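Local coordinates for lipase-esterase related protein (Clostridium acetobutylicum, PDB 3E0X), which is of unconfirmed function but probably acts as a hydrolase of the alpha/beta hydrolase fold, at residues A[114-119]-A[227-232]; A[191-196]-A[205-210]. All coordinates share one frame; numbering follows the deposited sequence.

Contact 1: residues A[114-119]-A[227-232]. With OXE (ortho-xylene), chain C.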
loop_
_atom_site.group_PDB
_atom_site.type_symbol
_atom_site.label_atom_id
_atom_site.label_comp_id
_atom_site.label_asym_id
_atom_site.label_seq_id
_atom_site.Cartn_x
_atom_site.Cartn_y
_atom_site.Cartn_z
ATOM N N SER A 114 5.871 0.441 4.506
ATOM C CA SER A 114 4.573 -0.221 4.597
ATOM C C SER A 114 3.672 0.645 5.457
ATOM O O SER A 114 3.906 0.772 6.673
ATOM C CB SER A 114 4.706 -1.627 5.206
ATOM O OG SER A 114 3.422 -2.214 5.444
ATOM N N LEU A 115 2.665 1.238 4.822
ATOM C CA LEU A 115 1.769 2.180 5.471
ATOM C C LEU A 115 0.440 1.464 5.722
ATOM O O LEU A 115 -0.230 1.046 4.765
ATOM C CB LEU A 115 1.564 3.356 4.513
ATOM C CG LEU A 115 0.567 4.457 4.829
ATOM C CD1 LEU A 115 0.878 5.043 6.182
ATOM C CD2 LEU A 115 0.635 5.500 3.705
ATOM N N SER A 116 0.076 1.299 6.997
ATOM C CA SER A 116 -1.164 0.602 7.341
ATOM C C SER A 116 -1.254 -0.730 6.578
ATOM O O SER A 116 -2.246 -1.014 5.889
ATOM C CB SER A 116 -2.386 1.486 7.063
ATOM O OG SER A 116 -2.209 2.794 7.573
ATOM N N GLY A 117 -0.184 -1.520 6.711
ATOM C CA GLY A 117 -0.038 -2.790 6.024
ATOM C C GLY A 117 0.316 -3.948 6.927
ATOM O O GLY A 117 -0.088 -4.042 8.101
ATOM N N GLY A 118 1.069 -4.862 6.352
ATOM C CA GLY A 118 1.415 -6.089 7.043
ATOM C C GLY A 118 2.026 -7.081 6.069
ATOM O O GLY A 118 1.956 -6.894 4.846
ATOM N N ALA A 119 2.621 -8.129 6.630
ATOM C CA ALA A 119 3.131 -9.239 5.850
ATOM C C ALA A 119 2.214 -10.463 5.932
ATOM O O ALA A 119 2.424 -11.443 5.244
ATOM C CB ALA A 119 4.524 -9.619 6.342
ATOM N N HIS A 227 -7.713 3.309 9.528
ATOM C CA HIS A 227 -7.157 2.864 8.244
ATOM C C HIS A 227 -7.043 4.010 7.225
ATOM O O HIS A 227 -6.398 3.860 6.171
ATOM C CB HIS A 227 -7.965 1.682 7.695
ATOM C CG HIS A 227 -7.219 0.843 6.718
ATOM N ND1 HIS A 227 -6.018 0.246 7.022
ATOM C CD2 HIS A 227 -7.534 0.455 5.461
ATOM C CE1 HIS A 227 -5.601 -0.438 5.967
ATOM N NE2 HIS A 227 -6.505 -0.330 5.010
ATOM N N PHE A 228 -7.673 5.146 7.536
ATOM C CA PHE A 228 -7.552 6.336 6.685
ATOM C C PHE A 228 -6.525 7.327 7.227
ATOM O O PHE A 228 -6.555 8.498 6.881
ATOM C CB PHE A 228 -8.925 6.993 6.452
ATOM C CG PHE A 228 -9.520 6.705 5.089
ATOM C CD1 PHE A 228 -9.174 5.563 4.356
ATOM C CD2 PHE A 228 -10.491 7.565 4.572
ATOM C CE1 PHE A 228 -9.775 5.306 3.118
ATOM C CE2 PHE A 228 -11.080 7.331 3.340
ATOM C CZ PHE A 228 -10.736 6.202 2.603
ATOM N N LEU A 229 -5.587 6.837 8.034
ATOM C CA LEU A 229 -4.457 7.651 8.489
ATOM C C LEU A 229 -3.833 8.435 7.335
ATOM O O LEU A 229 -3.521 9.610 7.489
ATOM C CB LEU A 229 -3.395 6.749 9.126
ATOM C CG LEU A 229 -2.106 7.406 9.616
ATOM C CD1 LEU A 229 -2.362 8.377 10.782
ATOM C CD2 LEU A 229 -1.081 6.324 10.024
ATOM N N LEU A 230 -3.669 7.793 6.177
ATOM C CA LEU A 230 -2.990 8.440 5.023
ATOM C C LEU A 230 -3.806 9.575 4.397
ATOM O O LEU A 230 -3.294 10.294 3.517
ATOM C CB LEU A 230 -2.629 7.408 3.923
ATOM C CG LEU A 230 -3.739 6.968 2.938
ATOM C CD1 LEU A 230 -3.129 6.127 1.818
ATOM C CD2 LEU A 230 -4.936 6.244 3.566
ATOM N N VAL A 231 -5.089 9.664 4.783
ATOM C CA VAL A 231 -5.985 10.702 4.285
ATOM C C VAL A 231 -6.169 11.788 5.344
ATOM O O VAL A 231 -5.986 12.981 5.057
ATOM C CB VAL A 231 -7.364 10.099 3.902
ATOM C CG1 VAL A 231 -8.432 11.186 3.821
ATOM C CG2 VAL A 231 -7.241 9.352 2.605
ATOM N N VAL A 232 -6.487 11.388 6.572
ATOM C CA VAL A 232 -6.782 12.373 7.620
ATOM C C VAL A 232 -5.527 12.958 8.272
ATOM O O VAL A 232 -5.584 14.040 8.879
ATOM C CB VAL A 232 -7.733 11.818 8.707
ATOM C CG1 VAL A 232 -9.026 11.355 8.063
ATOM C CG2 VAL A 232 -7.096 10.679 9.487
HETATM C C1 OXE C . -8.788 -1.026 2.674
HETATM C C2 OXE C . -8.509 0.032 1.678
HETATM C C3 OXE C . -9.441 1.043 1.454
HETATM C C4 OXE C . -10.625 1.040 2.199
HETATM C C5 OXE C . -10.904 0.040 3.137
HETATM C C6 OXE C . -9.986 -0.993 3.393
HETATM C "C1'" OXE C . -7.751 -2.094 2.917
HETATM C "C2'" OXE C . -7.228 -0.006 0.903
HETATM O O HOH W 1 -3.638 4.822 6.342
#

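Contact 2: residues A[191-196]-A[205-210]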
loop_
_atom_site.group_PDB
_atom_site.type_symbol
_atom_site.label_atom_id
_atom_site.label_comp_id
_atom_site.label_asym_id
_atom_site.label_seq_id
_atom_site.Cartn_x
_atom_site.Cartn_y
_atom_site.Cartn_z
ATOM N N VAL A 191 13.430 -0.871 5.877
ATOM C CA VAL A 191 11.969 -0.934 5.804
ATOM C C VAL A 191 11.401 -0.126 6.947
ATOM O O VAL A 191 11.877 -0.251 8.079
ATOM C CB VAL A 191 11.483 -2.401 5.973
ATOM C CG1 VAL A 191 9.954 -2.468 6.081
ATOM C CG2 VAL A 191 11.930 -3.250 4.791
ATOM N N LYS A 192 10.416 0.724 6.652
ATOM C CA LYS A 192 9.722 1.440 7.734
ATOM C C LYS A 192 8.245 1.102 7.694
ATOM O O LYS A 192 7.653 1.111 6.618
ATOM C CB LYS A 192 9.870 2.972 7.632
ATOM C CG LYS A 192 9.143 3.741 8.714
ATOM C CD LYS A 192 9.623 5.170 8.791
ATOM C CE LYS A 192 8.982 5.852 9.979
ATOM N NZ LYS A 192 9.481 7.254 10.137
ATOM N N ALA A 193 7.664 0.793 8.851
ATOM C CA ALA A 193 6.229 0.557 8.938
ATOM C C ALA A 193 5.612 1.775 9.629
ATOM O O ALA A 193 6.185 2.285 10.609
ATOM C CB ALA A 193 5.953 -0.705 9.724
ATOM N N ILE A 194 4.453 2.237 9.137
ATOM C CA ILE A 194 3.739 3.399 9.702
ATOM C C ILE A 194 2.289 2.961 9.847
ATOM O O ILE A 194 1.715 2.449 8.891
ATOM C CB ILE A 194 3.790 4.621 8.747
ATOM C CG1 ILE A 194 5.230 5.075 8.535
ATOM C CG2 ILE A 194 2.967 5.778 9.329
ATOM C CD1 ILE A 194 5.357 6.067 7.376
ATOM N N VAL A 195 1.694 3.169 11.023
ATOM C CA VAL A 195 0.338 2.644 11.274
ATOM C C VAL A 195 -0.280 3.408 12.436
ATOM O O VAL A 195 0.444 3.985 13.243
ATOM C CB VAL A 195 0.401 1.127 11.632
ATOM C CG1 VAL A 195 1.074 0.886 12.970
ATOM C CG2 VAL A 195 -0.969 0.461 11.588
ATOM N N ALA A 196 -1.619 3.408 12.503
ATOM C CA ALA A 196 -2.339 3.979 13.644
ATOM C C ALA A 196 -2.657 2.881 14.664
ATOM O O ALA A 196 -3.117 1.772 14.298
ATOM C CB ALA A 196 -3.617 4.623 13.151
ATOM N N GLU A 205 -0.129 -4.718 15.570
ATOM C CA GLU A 205 0.745 -5.892 15.753
ATOM C C GLU A 205 1.366 -6.409 14.456
ATOM O O GLU A 205 2.484 -6.941 14.463
ATOM C CB GLU A 205 0.060 -7.011 16.518
ATOM C CG GLU A 205 -1.097 -7.649 15.802
ATOM C CD GLU A 205 -1.936 -8.485 16.760
ATOM O OE1 GLU A 205 -1.763 -9.726 16.755
ATOM O OE2 GLU A 205 -2.716 -7.887 17.559
ATOM N N TYR A 206 0.680 -6.201 13.332
ATOM C CA TYR A 206 1.247 -6.621 12.047
ATOM C C TYR A 206 2.486 -5.785 11.715
ATOM O O TYR A 206 3.455 -6.292 11.150
ATOM C CB TYR A 206 0.232 -6.480 10.925
ATOM C CG TYR A 206 -1.056 -7.254 11.080
ATOM C CD1 TYR A 206 -1.145 -8.436 11.849
ATOM C CD2 TYR A 206 -2.184 -6.823 10.401
ATOM C CE1 TYR A 206 -2.348 -9.130 11.945
ATOM C CE2 TYR A 206 -3.378 -7.507 10.485
ATOM C CZ TYR A 206 -3.459 -8.659 11.261
ATOM O OH TYR A 206 -4.647 -9.363 11.337
ATOM N N SER A 207 2.446 -4.501 12.033
ATOM C CA SER A 207 3.576 -3.604 11.802
ATOM C C SER A 207 4.714 -3.884 12.782
ATOM O O SER A 207 5.904 -3.745 12.434
ATOM C CB SER A 207 3.109 -2.157 11.864
ATOM O OG SER A 207 2.459 -1.787 10.644
ATOM N N GLU A 208 4.354 -4.299 13.998
ATOM C CA GLU A 208 5.387 -4.692 14.975
ATOM C C GLU A 208 6.165 -5.928 14.484
ATOM O O GLU A 208 7.368 -6.059 14.728
ATOM C CB GLU A 208 4.775 -4.938 16.362
ATOM C CG GLU A 208 4.284 -3.662 17.038
ATOM C CD GLU A 208 5.362 -2.881 17.806
ATOM O OE1 GLU A 208 6.571 -3.174 17.642
ATOM O OE2 GLU A 208 5.000 -1.954 18.579
ATOM N N ILE A 209 5.482 -6.852 13.821
ATOM C CA ILE A 209 6.167 -8.017 13.268
ATOM C C ILE A 209 7.156 -7.584 12.172
ATOM O O ILE A 209 8.282 -8.076 12.111
ATOM C CB ILE A 209 5.153 -9.083 12.747
ATOM C CG1 ILE A 209 4.460 -9.784 13.936
ATOM C CG2 ILE A 209 5.841 -10.077 11.853
ATOM C CD1 ILE A 209 3.272 -10.553 13.517
ATOM N N ILE A 210 6.758 -6.636 11.322
ATOM C CA ILE A 210 7.696 -6.155 10.292
ATOM C C ILE A 210 8.968 -5.584 10.957
ATOM O O ILE A 210 10.109 -5.906 10.560
ATOM C CB ILE A 210 7.029 -5.087 9.386
ATOM C CG1 ILE A 210 5.917 -5.729 8.571
ATOM C CG2 ILE A 210 8.094 -4.381 8.474
ATOM C CD1 ILE A 210 4.984 -4.708 7.919
#

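Contact 1: residues A[114-119]-A[227-232]
His-227 brings an edge of its imidazole ring up to the carbonyl of Ser-116: CE1 lies 3.4 Å from Ser-116 O, close to the ring plane. CG is anti to the backbone N (chi1 -158°), and this swings the ring in toward residues 114-119 although CB itself does not point there. ND1 is hydrogen-bonded to Glu-199, while at the ring edge NE2 comes to 3.0 Å from C1' of ortho-xylene, unusually close for a nitrogen and a methyl carbon. With Ser-92 of the Gly-x-Ser-x-Gly pattern also touching the ring, the site looks like a Ser-His-Glu triad, with the small ligand sitting in the probable active-site pocket. The carbonyl of His-227 takes a bond from a buried water, 2.9 Å from that O. The same water donates to Ser-116 OG (2.8 Å) and accepts from Leu-230 N (3.0 Å), so it bridges the two segments. Phe-228 occupies the N-cap position of the short helix that follows. Leu-229 then points its CD2 at Leu-115 CD1, a loose 4.5 Å apart, and Leu-230 meets the other branch, CB to Leu-115 CD2 at 3.8 Å. Val-237 of helix 234-242 packs on both Leu-115 and Leu-229, Tyr-91 of strand 86-91 lies against Ser-116 and Leu-230, and helix 152-158 touches Phe-228 and Val-231.

Contact 2: residues A[191-196]-A[205-210]
This is a buried, mostly apolar helix-on-sheet contact: the helix of residues 205-210 lies over one face of strand 191-196, near the edge of the central sheet. The two segment axes run nearly antiparallel, at 167°, and approach to 8.3 Å. That close spacing goes with the small side chains in the middle, where Ala-193 and Ser-207 have the nearest CA atoms across the contact, 5.7 Å apart. Ser-207 reaches down between Ala-193 and Val-195. Its OG sits 3.8 Å from Ala-193 CB and 3.7 Å from Val-195 CB, so the hydroxyl is set against carbon on this side. Val-195 answers with CG1, held between its own backbone N and carbonyl carbon (chi1 68°), which rests 3.8 Å from Ser-207 CB. One turn further along the helix, Ile-210 extends its CG2 branch to Val-191 CG1 at 3.6 Å, the two side chains crossing at about a right angle; the same methyl lies 4.4 Å from Ala-193 CB. Leu-99 of helix 93-102 packs on both Val-191 and Ile-210, and Leu-219 of the next strand touches Ser-207. Strand 191-196, helix 204-213 and strand 217-222 form a beta-alpha-beta crossover of the kind from which the alpha/beta hydrolase fold builds the parallel part of its sheet.

Coming from the N terminus, the chain reaches strand 109-115 and the turn after it, then passes through helices 126-133, 139-146, 152-158 and 165-177 before returning to the sheet at strand 191-196. Contact 2 closes a short loop there, with eight residues between its segments. Strand 217-222 follows, and 227-232 finally closes contact 1, whose long loop contains contact 2 entirely. The contacts meet at the sheet, since strands 109-115 and 191-196 are neighbours: Ser-116 N probably hydrogen-bonds to Ile-194 O at 2.8 Å, and Gly-117 O packs on Tyr-206 CB. Contact 1 thus joins the end of strand 109-115 to the loop and short helix that carry His-227 of the ligand pocket, and contact 2 ties a covering helix to the sheet.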